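Local coordinates for triacylglycerol lipase (Yarrowia lipolytica, PDB 3O0D), which probably hydrolyses triacylglycerols, acting as a glycosylated extracellular lipase built on the alpha/beta-hydrolase fold, at residues A[131-136]-A[169-174]; A[66-71]-A[83-88]; A[57-62]-A[137-142]. All coordinates share one frame; numbering follows the deposited sequence. Where two conformers were deposited one is given.

Contact 1: A[131-136]-A[169-174]; sequences QSYNNT and LLFGIN. With NAG (2-acetamido-2-deoxy-beta-D-glucopyranose), chain I; NAG (2-acetamido-2-deoxy-beta-D-glucopyranose), chain H.
Tyr133 lies against Leu170, Phe171 and Asn174 in turn, and it contributes the largest share of the surface buried between 131-136 and 169-174. With CG anti to the backbone N (chi1 160°), the side chain runs along the neighbouring helix instead of butting into it. At its root, Tyr133 CB meets Leu170 CB at 3.6 Å. Half-way up, Tyr133 CE1 rests on Phe171 CA, also at 3.6 Å, and the hydroxyl end passes beside Asn174 CB before bonding to the carbonyl oxygen of Ala112. Phe108 adds an edge-to-face ring contact to the same tyrosine.

Phe171 starts out beside the opposing helix, but its ring settles between Tyr133 and Thr136. Its CD1 lies 3.7 Å from Tyr133 CE1 and 3.7 Å from Thr136 CG2. The two aromatic planes are inclined at 59°, neither stacked nor edge-to-face. Thr136 can offer a methyl because its CG2 is the branch anti to the backbone N, while OG1 turns back to Ser132 O at 2.8 Å, a bond that helps hold the side chain in this rotation. That carbonyl also accepts from Thr136 N, and the two donors come from opposite faces of its plane.

The pair illustrates how an alpha/beta hydrolase packs helices over its sheet. Helix 163-177, which follows the probable nucleophile elbow at Ser162, meets helix 127-150 at 60°, with segment axes 9.3 Å apart. At the far rim the acetamide methyl of the glycan on Asn113 approaches Phe171 CZ, whereas the glycan on Asn134 is carried on a face of its helix turned away from the contact.

Apolar carbon therefore holds the helices together, while two buried hydroxyls, Tyr133 OH and Thr136 OG1, are satisfied by the backbone carbonyls of Ala112 and Ser132.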
# COMPACT_ATOMS: atom_id res chain seq x y z
N GLN A 131 -4.67 -11.62 -7.92
CA GLN A 131 -6.08 -11.44 -7.99
C GLN A 131 -6.60 -10.08 -7.42
O GLN A 131 -7.58 -9.49 -7.93
CB GLN A 131 -6.82 -12.59 -7.27
CG GLN A 131 -8.34 -12.45 -7.20
CD GLN A 131 -9.03 -12.31 -8.55
OE1 GLN A 131 -8.48 -12.73 -9.58
NE2 GLN A 131 -10.21 -11.71 -8.57
N SER A 132 -6.02 -9.63 -6.32
CA SER A 132 -6.42 -8.36 -5.73
C SER A 132 -6.15 -7.21 -6.72
O SER A 132 -6.98 -6.32 -6.89
CB SER A 132 -5.62 -8.14 -4.46
OG SER A 132 -5.70 -9.31 -3.64
N TYR A 133 -4.97 -7.30 -7.33
CA TYR A 133 -4.53 -6.29 -8.39
C TYR A 133 -5.52 -6.42 -9.56
O TYR A 133 -6.09 -5.46 -10.03
CB TYR A 133 -3.10 -6.51 -8.86
CG TYR A 133 -3.01 -5.80 -10.19
CD1 TYR A 133 -2.91 -4.44 -10.24
CD2 TYR A 133 -2.94 -6.54 -11.40
CE1 TYR A 133 -2.87 -3.73 -11.51
CE2 TYR A 133 -2.90 -5.86 -12.64
CZ TYR A 133 -2.85 -4.49 -12.68
OH TYR A 133 -2.78 -3.84 -13.91
N ASN A 134 -5.80 -7.64 -10.01
CA ASN A 134 -6.71 -7.74 -11.12
C ASN A 134 -8.05 -7.27 -10.88
O ASN A 134 -8.70 -6.70 -11.77
CB ASN A 134 -6.73 -9.23 -11.62
CG ASN A 134 -6.14 -9.40 -12.96
OD1 ASN A 134 -5.04 -8.96 -13.27
ND2 ASN A 134 -6.91 -10.15 -13.80
N ASN A 135 -8.57 -7.57 -9.69
CA ASN A 135 -9.86 -7.18 -9.31
C ASN A 135 -9.94 -5.65 -9.19
O ASN A 135 -10.97 -5.07 -9.43
CB ASN A 135 -10.30 -7.91 -7.99
CG ASN A 135 -11.71 -7.77 -7.72
OD1 ASN A 135 -12.64 -8.11 -8.59
ND2 ASN A 135 -12.03 -7.33 -6.54
N THR A 136 -8.86 -5.03 -8.81
CA THR A 136 -8.87 -3.53 -8.82
C THR A 136 -8.95 -3.01 -10.31
O THR A 136 -9.84 -2.24 -10.62
CB THR A 136 -7.61 -2.93 -8.20
OG1 THR A 136 -7.31 -3.54 -6.96
CG2 THR A 136 -7.81 -1.37 -7.96
N LEU A 169 0.55 -1.53 -4.43
CA LEU A 169 1.91 -1.79 -4.91
C LEU A 169 1.88 -2.32 -6.37
O LEU A 169 2.52 -1.74 -7.28
CB LEU A 169 2.69 -2.67 -3.98
CG LEU A 169 4.04 -3.08 -4.52
CD1 LEU A 169 4.88 -1.77 -4.76
CD2 LEU A 169 4.88 -4.10 -3.71
N LEU A 170 1.06 -3.37 -6.57
CA LEU A 170 0.94 -3.93 -7.91
C LEU A 170 0.28 -2.96 -8.88
O LEU A 170 0.75 -2.89 -10.04
CB LEU A 170 0.08 -5.24 -7.85
CG LEU A 170 0.85 -6.28 -7.09
CD1 LEU A 170 -0.08 -7.60 -6.99
CD2 LEU A 170 2.13 -6.60 -7.72
N PHE A 171 -0.73 -2.19 -8.43
CA PHE A 171 -1.40 -1.28 -9.33
C PHE A 171 -0.39 -0.15 -9.66
O PHE A 171 -0.35 0.35 -10.84
CB PHE A 171 -2.68 -0.70 -8.72
CG PHE A 171 -3.62 -0.20 -9.72
CD1 PHE A 171 -4.76 -0.95 -10.05
CD2 PHE A 171 -3.33 0.98 -10.44
CE1 PHE A 171 -5.66 -0.52 -11.04
CE2 PHE A 171 -4.18 1.40 -11.43
CZ PHE A 171 -5.38 0.64 -11.76
N GLY A 172 0.42 0.28 -8.68
CA GLY A 172 1.46 1.29 -9.00
C GLY A 172 2.51 0.80 -10.00
O GLY A 172 2.96 1.53 -10.94
N ILE A 173 2.84 -0.47 -9.91
CA ILE A 173 3.78 -1.09 -10.83
C ILE A 173 3.13 -1.11 -12.22
O ILE A 173 3.83 -0.74 -13.21
CB ILE A 173 4.22 -2.47 -10.38
CG1 ILE A 173 5.15 -2.35 -9.15
CG2 ILE A 173 5.10 -3.16 -11.51
CD1 ILE A 173 5.22 -3.66 -8.40
N ASN A 174 1.86 -1.48 -12.31
CA ASN A 174 1.05 -1.44 -13.59
C ASN A 174 1.18 -0.02 -14.22
O ASN A 174 1.61 0.13 -15.35
CB ASN A 174 -0.42 -1.80 -13.33
CG ASN A 174 -1.34 -1.11 -14.22
OD1 ASN A 174 -2.27 -0.29 -13.83
ND2 ASN A 174 -1.14 -1.40 -15.51
C1 NAG I . -6.54 -10.40 -15.17
C2 NAG I . -6.38 -11.88 -15.50
C3 NAG I . -6.34 -12.00 -17.02
C4 NAG I . -7.47 -11.28 -17.75
C5 NAG I . -7.57 -9.83 -17.28
C6 NAG I . -8.84 -9.09 -17.68
C7 NAG I . -5.22 -13.23 -13.85
C8 NAG I . -3.97 -13.82 -13.33
N2 NAG I . -5.18 -12.45 -14.95
O3 NAG I . -6.29 -13.39 -17.41
O4 NAG I . -7.09 -11.29 -19.12
O5 NAG I . -7.62 -9.80 -15.85
O6 NAG I . -8.51 -7.72 -17.64
O7 NAG I . -6.27 -13.46 -13.28
C1 NAG H . -3.04 0.23 -19.35
C2 NAG H . -3.15 1.55 -18.56
C3 NAG H . -3.16 2.70 -19.56
C4 NAG H . -1.94 2.63 -20.49
C5 NAG H . -2.01 1.29 -21.18
C6 NAG H . -0.99 1.04 -22.31
C7 NAG H . -4.40 1.46 -16.44
C8 NAG H . -5.72 1.63 -15.75
N2 NAG H . -4.38 1.66 -17.77
O3 NAG H . -3.19 3.94 -18.83
O4 NAG H . -2.07 3.64 -21.50
O5 NAG H . -1.90 0.29 -20.16
O6 NAG H . 0.25 1.45 -21.86
O7 NAG H . -3.40 1.12 -15.84

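Contact 2: A[66-71]-A[83-88]; sequences FDVSGY and LVIRGT
Ser69 pairs with Arg86, and Tyr71 with Val84, through two closed pairs of backbone hydrogen bonds. In the first, Ser69 N reaches Arg86 O at 3.1 Å and Arg86 N returns to Ser69 O at 2.9 Å; in the second, Tyr71 N binds Val84 O and Val84 N binds Tyr71 O. Past the end of the strand the ladder gains one more rung, Thr88 N to Asp67 O, almost straight at 178°. Between the rungs Gly70 faces Ile85 as a non-hydrogen-bonded pair, its CA 3.1 Å from Val84 O; a beta-carbon at Gly70 would collide with that oxygen.

These strands form the beta hairpin 68-75/80-87 on the antiparallel flank of the alpha/beta-hydrolase sheet, where strand 80-87 adjoins the parallel strand 155-161.

Side-chain polar contacts gather at the open end of the hairpin. Ser69 OG donates to Thr88 OG1 at 2.8 Å, and Thr88 OG1 in turn bonds to Asp61 O, so a short relay ties three chain segments. In one of its two conformers Arg86, bent at its third torsion (chi3 -44°), lays CD against Ser69 CB, 3.8 Å away, and turns NE back onto Gly87 O.

Apolar contacts lie on both faces. On the Tyr71 side, Val84 CB sits over the ring in a CH-pi contact, 3.8 Å from its centroid, and the phenol is anchored by Leu24 O; an alanine in place of Tyr71 would probably open a gap beside Val84 and leave Leu24 O without its hydroxyl. On the other face, Val68 CB touches Ile85 CG2 at 3.6 Å beneath Thr136 of helix 127-150.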
# COMPACT_ATOMS: atom_id res chain seq x y z
N PHE A 66 -9.79 -12.69 -1.99
CA PHE A 66 -8.81 -11.60 -2.33
C PHE A 66 -9.34 -10.44 -3.15
O PHE A 66 -8.53 -9.63 -3.70
CB PHE A 66 -7.62 -12.22 -2.99
CG PHE A 66 -6.73 -12.95 -2.03
CD1 PHE A 66 -5.82 -12.26 -1.23
CD2 PHE A 66 -6.78 -14.34 -1.94
CE1 PHE A 66 -5.01 -12.92 -0.37
CE2 PHE A 66 -5.95 -15.02 -1.07
CZ PHE A 66 -5.10 -14.35 -0.26
N ASP A 67 -10.63 -10.30 -3.21
CA ASP A 67 -11.25 -9.20 -3.93
C ASP A 67 -11.16 -7.89 -3.10
O ASP A 67 -10.91 -7.91 -1.88
CB ASP A 67 -12.68 -9.48 -4.23
CG ASP A 67 -12.84 -10.37 -5.49
OD1 ASP A 67 -11.86 -10.63 -6.23
OD2 ASP A 67 -14.00 -10.73 -5.72
N VAL A 68 -11.38 -6.78 -3.80
CA VAL A 68 -11.07 -5.47 -3.26
C VAL A 68 -12.25 -4.51 -3.33
O VAL A 68 -13.22 -4.68 -4.12
CB VAL A 68 -9.79 -4.85 -3.96
CG1 VAL A 68 -8.54 -5.63 -3.71
CG2 VAL A 68 -10.10 -4.66 -5.44
N SER A 69 -12.18 -3.40 -2.57
CA SER A 69 -13.16 -2.36 -2.60
C SER A 69 -12.28 -1.06 -2.49
O SER A 69 -11.10 -1.17 -2.20
CB SER A 69 -14.06 -2.37 -1.40
OG SER A 69 -14.89 -3.59 -1.42
N GLY A 70 -12.92 0.06 -2.70
CA GLY A 70 -12.04 1.31 -2.63
C GLY A 70 -12.70 2.38 -3.45
O GLY A 70 -13.91 2.41 -3.72
N TYR A 71 -11.89 3.43 -3.75
CA TYR A 71 -12.54 4.56 -4.44
C TYR A 71 -11.47 5.33 -5.25
O TYR A 71 -10.26 5.14 -5.10
CB TYR A 71 -13.21 5.58 -3.47
CG TYR A 71 -12.18 6.22 -2.47
CD1 TYR A 71 -11.55 7.47 -2.76
CD2 TYR A 71 -11.95 5.66 -1.23
CE1 TYR A 71 -10.65 8.04 -1.86
CE2 TYR A 71 -11.03 6.24 -0.30
CZ TYR A 71 -10.43 7.44 -0.64
OH TYR A 71 -9.57 8.02 0.27
N LEU A 83 -6.16 6.81 -6.08
CA LEU A 83 -6.81 5.50 -6.14
C LEU A 83 -6.50 4.83 -4.75
O LEU A 83 -5.36 4.70 -4.39
CB LEU A 83 -6.16 4.68 -7.24
CG LEU A 83 -6.72 3.21 -7.26
CD1 LEU A 83 -8.23 3.19 -7.41
CD2 LEU A 83 -6.04 2.52 -8.46
N VAL A 84 -7.59 4.44 -4.05
CA VAL A 84 -7.40 3.92 -2.70
C VAL A 84 -8.09 2.56 -2.70
O VAL A 84 -9.20 2.43 -3.21
CB VAL A 84 -8.14 4.79 -1.74
CG1 VAL A 84 -8.17 4.15 -0.28
CG2 VAL A 84 -7.41 6.22 -1.64
N ILE A 85 -7.34 1.59 -2.17
CA ILE A 85 -7.84 0.18 -2.26
C ILE A 85 -7.77 -0.46 -0.87
O ILE A 85 -6.90 -0.15 -0.05
CB ILE A 85 -6.97 -0.61 -3.14
CG1 ILE A 85 -6.63 0.15 -4.50
CG2 ILE A 85 -7.76 -1.94 -3.55
CD1 ILE A 85 -5.38 -0.46 -5.24
N ARG A 86 -8.69 -1.40 -0.62
CA ARG A 86 -8.68 -2.15 0.62
C ARG A 86 -9.09 -3.57 0.20
O ARG A 86 -9.56 -3.77 -0.89
CB ARG A 86 -9.72 -1.57 1.63
CG ARG A 86 -11.12 -1.27 1.02
CD ARG A 86 -12.35 -1.37 1.86
NE ARG A 86 -12.48 -2.50 2.74
CZ ARG A 86 -13.58 -2.73 3.45
NH1 ARG A 86 -14.63 -1.91 3.35
NH2 ARG A 86 -13.63 -3.77 4.25
N GLY A 87 -8.88 -4.53 1.06
CA GLY A 87 -9.57 -5.87 0.91
C GLY A 87 -11.01 -5.76 1.24
O GLY A 87 -11.44 -5.11 2.21
N THR A 88 -11.89 -6.46 0.45
CA THR A 88 -13.26 -6.44 0.79
C THR A 88 -13.62 -7.25 2.07
O THR A 88 -14.46 -6.77 2.90
CB THR A 88 -14.14 -7.01 -0.37
OG1 THR A 88 -13.84 -6.23 -1.56
CG2 THR A 88 -15.66 -6.82 -0.02

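Contact 3: A[57-62]-A[137-142]; sequences EEFHDP and YNQIGP. With NAG (2-acetamido-2-deoxy-beta-D-glucopyranose), chain H; NAG (2-acetamido-2-deoxy-beta-D-glucopyranose), chain I.
Phe59 and Gln139 meet at the closest point between the strand 57-60 and the helix 137-142, which run nearly antiparallel at 169° with axes 8.8 Å apart. The tight part is a wedge of two helix residues around one ring. Gln139, with its chain extended beyond CG, lays its amide nearly at right angles to the Phe59 ring, 86° between planes, with NE2 at the ring's edge. Its OE1 stands 3.5 Å from Phe59 CB and 3.1 Å from His60 N, while NE2 lies 3.5 Å from Asp61 CB and is held by the backbone carbonyls of Asn135 and Val68. Those two bonds fix which way the amide is turned. Asp61, buried here, turns its carboxylate to Arg63, with Asp67 close by. On the other flank of the ring, Ile140 CD1 touches Phe59 CD2 at 3.9 Å. The cramped first torsion of the phenylalanine (chi1 55°) sets its ring between Gln139 and Ile140, where it also packs on Thr136, Val68 and Leu83.

Toward solvent the fit slackens. Partly exposed Glu57 slides past Ile140 in the opposite direction, its chain passing Ile140 CD1 along its length, with CB at 4.1 Å. On the side of the helix turned from the strand lie the sugars: Asn138 ND2 bonds to O6 of the glycan on Asn134, one turn earlier, at 2.9 Å, and Tyr137 CE1 lies 3.5 Å from C8 of the glycan on Asn113.

Here the helix covers the outermost strand of the alpha/beta-hydrolase sheet at that end. Since Gln139 is bonded to its own helix and to the adjacent strand, its polar head can sit beside an aromatic ring with its NE2 well satisfied, and the arginine probably offsets the crowding of carboxylates around Asp61.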
# COMPACT_ATOMS: atom_id res chain seq x y z
N GLU A 57 -15.73 7.74 -8.05
CA GLU A 57 -16.45 6.44 -8.11
C GLU A 57 -15.97 5.59 -6.97
O GLU A 57 -14.78 5.55 -6.69
CB GLU A 57 -16.08 5.71 -9.43
CG GLU A 57 -16.96 4.49 -9.67
CD GLU A 57 -16.96 3.99 -11.14
OE1 GLU A 57 -16.86 4.81 -12.10
OE2 GLU A 57 -17.15 2.77 -11.30
N GLU A 58 -16.90 4.80 -6.40
CA GLU A 58 -16.50 3.75 -5.45
C GLU A 58 -16.56 2.40 -6.22
O GLU A 58 -17.24 2.27 -7.26
CB GLU A 58 -17.52 3.65 -4.35
CG GLU A 58 -17.79 4.83 -3.51
CD GLU A 58 -18.69 4.44 -2.33
OE1 GLU A 58 -18.95 5.32 -1.48
OE2 GLU A 58 -19.17 3.26 -2.26
N PHE A 59 -15.83 1.41 -5.74
CA PHE A 59 -16.00 0.06 -6.26
C PHE A 59 -16.00 -0.95 -5.07
O PHE A 59 -15.39 -0.71 -4.01
CB PHE A 59 -14.89 -0.25 -7.28
CG PHE A 59 -13.45 -0.05 -6.76
CD1 PHE A 59 -12.68 -1.11 -6.26
CD2 PHE A 59 -12.86 1.24 -6.82
CE1 PHE A 59 -11.33 -0.93 -5.80
CE2 PHE A 59 -11.53 1.42 -6.31
CZ PHE A 59 -10.78 0.37 -5.85
N HIS A 60 -16.68 -2.11 -5.23
CA HIS A 60 -16.75 -3.05 -4.11
C HIS A 60 -17.03 -4.41 -4.78
O HIS A 60 -17.99 -4.47 -5.58
CB HIS A 60 -17.85 -2.60 -3.15
CG HIS A 60 -18.42 -3.70 -2.31
ND1 HIS A 60 -17.95 -4.02 -1.05
CD2 HIS A 60 -19.45 -4.56 -2.56
CE1 HIS A 60 -18.62 -5.07 -0.59
NE2 HIS A 60 -19.54 -5.41 -1.48
N ASP A 61 -16.19 -5.40 -4.54
CA ASP A 61 -16.49 -6.78 -5.00
C ASP A 61 -16.24 -7.73 -3.81
O ASP A 61 -15.16 -7.82 -3.29
CB ASP A 61 -15.65 -7.11 -6.24
CG ASP A 61 -16.10 -8.39 -6.95
OD1 ASP A 61 -16.85 -9.16 -6.32
OD2 ASP A 61 -15.64 -8.60 -8.07
N PRO A 62 -17.30 -8.49 -3.38
CA PRO A 62 -17.10 -9.39 -2.27
C PRO A 62 -16.98 -10.86 -2.69
O PRO A 62 -16.98 -11.75 -1.85
CB PRO A 62 -18.42 -9.21 -1.48
CG PRO A 62 -19.51 -9.01 -2.55
CD PRO A 62 -18.72 -8.25 -3.69
N TYR A 137 -8.11 -3.56 -11.16
CA TYR A 137 -8.05 -3.13 -12.57
C TYR A 137 -9.43 -3.32 -13.25
O TYR A 137 -10.01 -2.41 -13.90
CB TYR A 137 -6.93 -3.87 -13.27
CG TYR A 137 -6.74 -3.35 -14.68
CD1 TYR A 137 -5.82 -2.34 -14.96
CD2 TYR A 137 -7.55 -3.81 -15.69
CE1 TYR A 137 -5.70 -1.82 -16.26
CE2 TYR A 137 -7.46 -3.29 -16.98
CZ TYR A 137 -6.52 -2.30 -17.25
OH TYR A 137 -6.43 -1.84 -18.55
N ASN A 138 -10.01 -4.52 -13.05
CA ASN A 138 -11.25 -4.78 -13.72
C ASN A 138 -12.38 -3.98 -13.25
O ASN A 138 -13.35 -3.81 -14.00
CB ASN A 138 -11.60 -6.28 -13.68
CG ASN A 138 -10.62 -7.14 -14.44
OD1 ASN A 138 -10.45 -8.32 -14.11
ND2 ASN A 138 -9.99 -6.61 -15.46
N GLN A 139 -12.34 -3.42 -11.98
CA GLN A 139 -13.41 -2.59 -11.50
C GLN A 139 -13.27 -1.08 -11.78
O GLN A 139 -14.24 -0.36 -11.85
CB GLN A 139 -13.58 -2.75 -9.98
CG GLN A 139 -14.13 -4.18 -9.52
CD GLN A 139 -14.36 -4.20 -8.05
OE1 GLN A 139 -15.38 -3.73 -7.54
NE2 GLN A 139 -13.38 -4.70 -7.33
N ILE A 140 -12.03 -0.66 -11.86
CA ILE A 140 -11.76 0.81 -11.87
C ILE A 140 -10.80 1.30 -12.95
O ILE A 140 -10.71 2.52 -13.19
CB ILE A 140 -11.29 1.32 -10.48
CG1 ILE A 140 -11.66 2.80 -10.28
CG2 ILE A 140 -9.84 1.04 -10.26
CD1 ILE A 140 -13.09 3.11 -10.28
N GLY A 141 -10.11 0.39 -13.63
CA GLY A 141 -9.06 0.76 -14.53
C GLY A 141 -9.54 1.70 -15.62
O GLY A 141 -8.87 2.75 -15.86
N PRO A 142 -10.64 1.37 -16.30
CA PRO A 142 -11.10 2.25 -17.40
C PRO A 142 -11.53 3.65 -16.89
O PRO A 142 -11.23 4.70 -17.56
CB PRO A 142 -12.31 1.46 -17.99
CG PRO A 142 -11.81 -0.00 -17.88
CD PRO A 142 -11.35 0.06 -16.35
C1 NAG H . -3.04 0.23 -19.35
C2 NAG H . -3.15 1.55 -18.56
C3 NAG H . -3.16 2.70 -19.56
C4 NAG H . -1.94 2.63 -20.49
C5 NAG H . -2.01 1.29 -21.18
C6 NAG H . -0.99 1.04 -22.31
C7 NAG H . -4.40 1.46 -16.44
C8 NAG H . -5.72 1.63 -15.75
N2 NAG H . -4.38 1.66 -17.77
O3 NAG H . -3.19 3.94 -18.83
O4 NAG H . -2.07 3.64 -21.50
O5 NAG H . -1.90 0.29 -20.16
O6 NAG H . 0.25 1.45 -21.86
O7 NAG H . -3.40 1.12 -15.84
C1 NAG I . -6.54 -10.40 -15.17
C2 NAG I . -6.38 -11.88 -15.50
C3 NAG I . -6.34 -12.00 -17.02
C4 NAG I . -7.47 -11.28 -17.75
C5 NAG I . -7.57 -9.83 -17.28
C6 NAG I . -8.84 -9.09 -17.68
C7 NAG I . -5.22 -13.23 -13.85
C8 NAG I . -3.97 -13.82 -13.33
N2 NAG I . -5.18 -12.45 -14.95
O3 NAG I . -6.29 -13.39 -17.41
O4 NAG I . -7.09 -11.29 -19.12
O5 NAG I . -7.62 -9.80 -15.85
O6 NAG I . -8.51 -7.72 -17.64
O7 NAG I . -6.27 -13.46 -13.28

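How the contacts relate
Contacts 1 and 2 are core; contact 3, farther from the chain's centre, is only partly buried. Contacts 1 and 3 use successive turns of helix 127-150, one against helix 163-177 and the other against edge strand 53-60, and both reach the two glycans. Contact 2 nests inside the loop closed by contact 3 and shares its sheet: Gly70 N bonds to Phe59 O between neighbouring strands. It also touches contact 1, where Gln131 NE2 probably bonds to Asp67 OD1. Chemistry follows place: backbone ladders within the sheet, apolar carbon between helices, and mixed amide, ring and carboxylate contacts where helix meets edge strand near solvent.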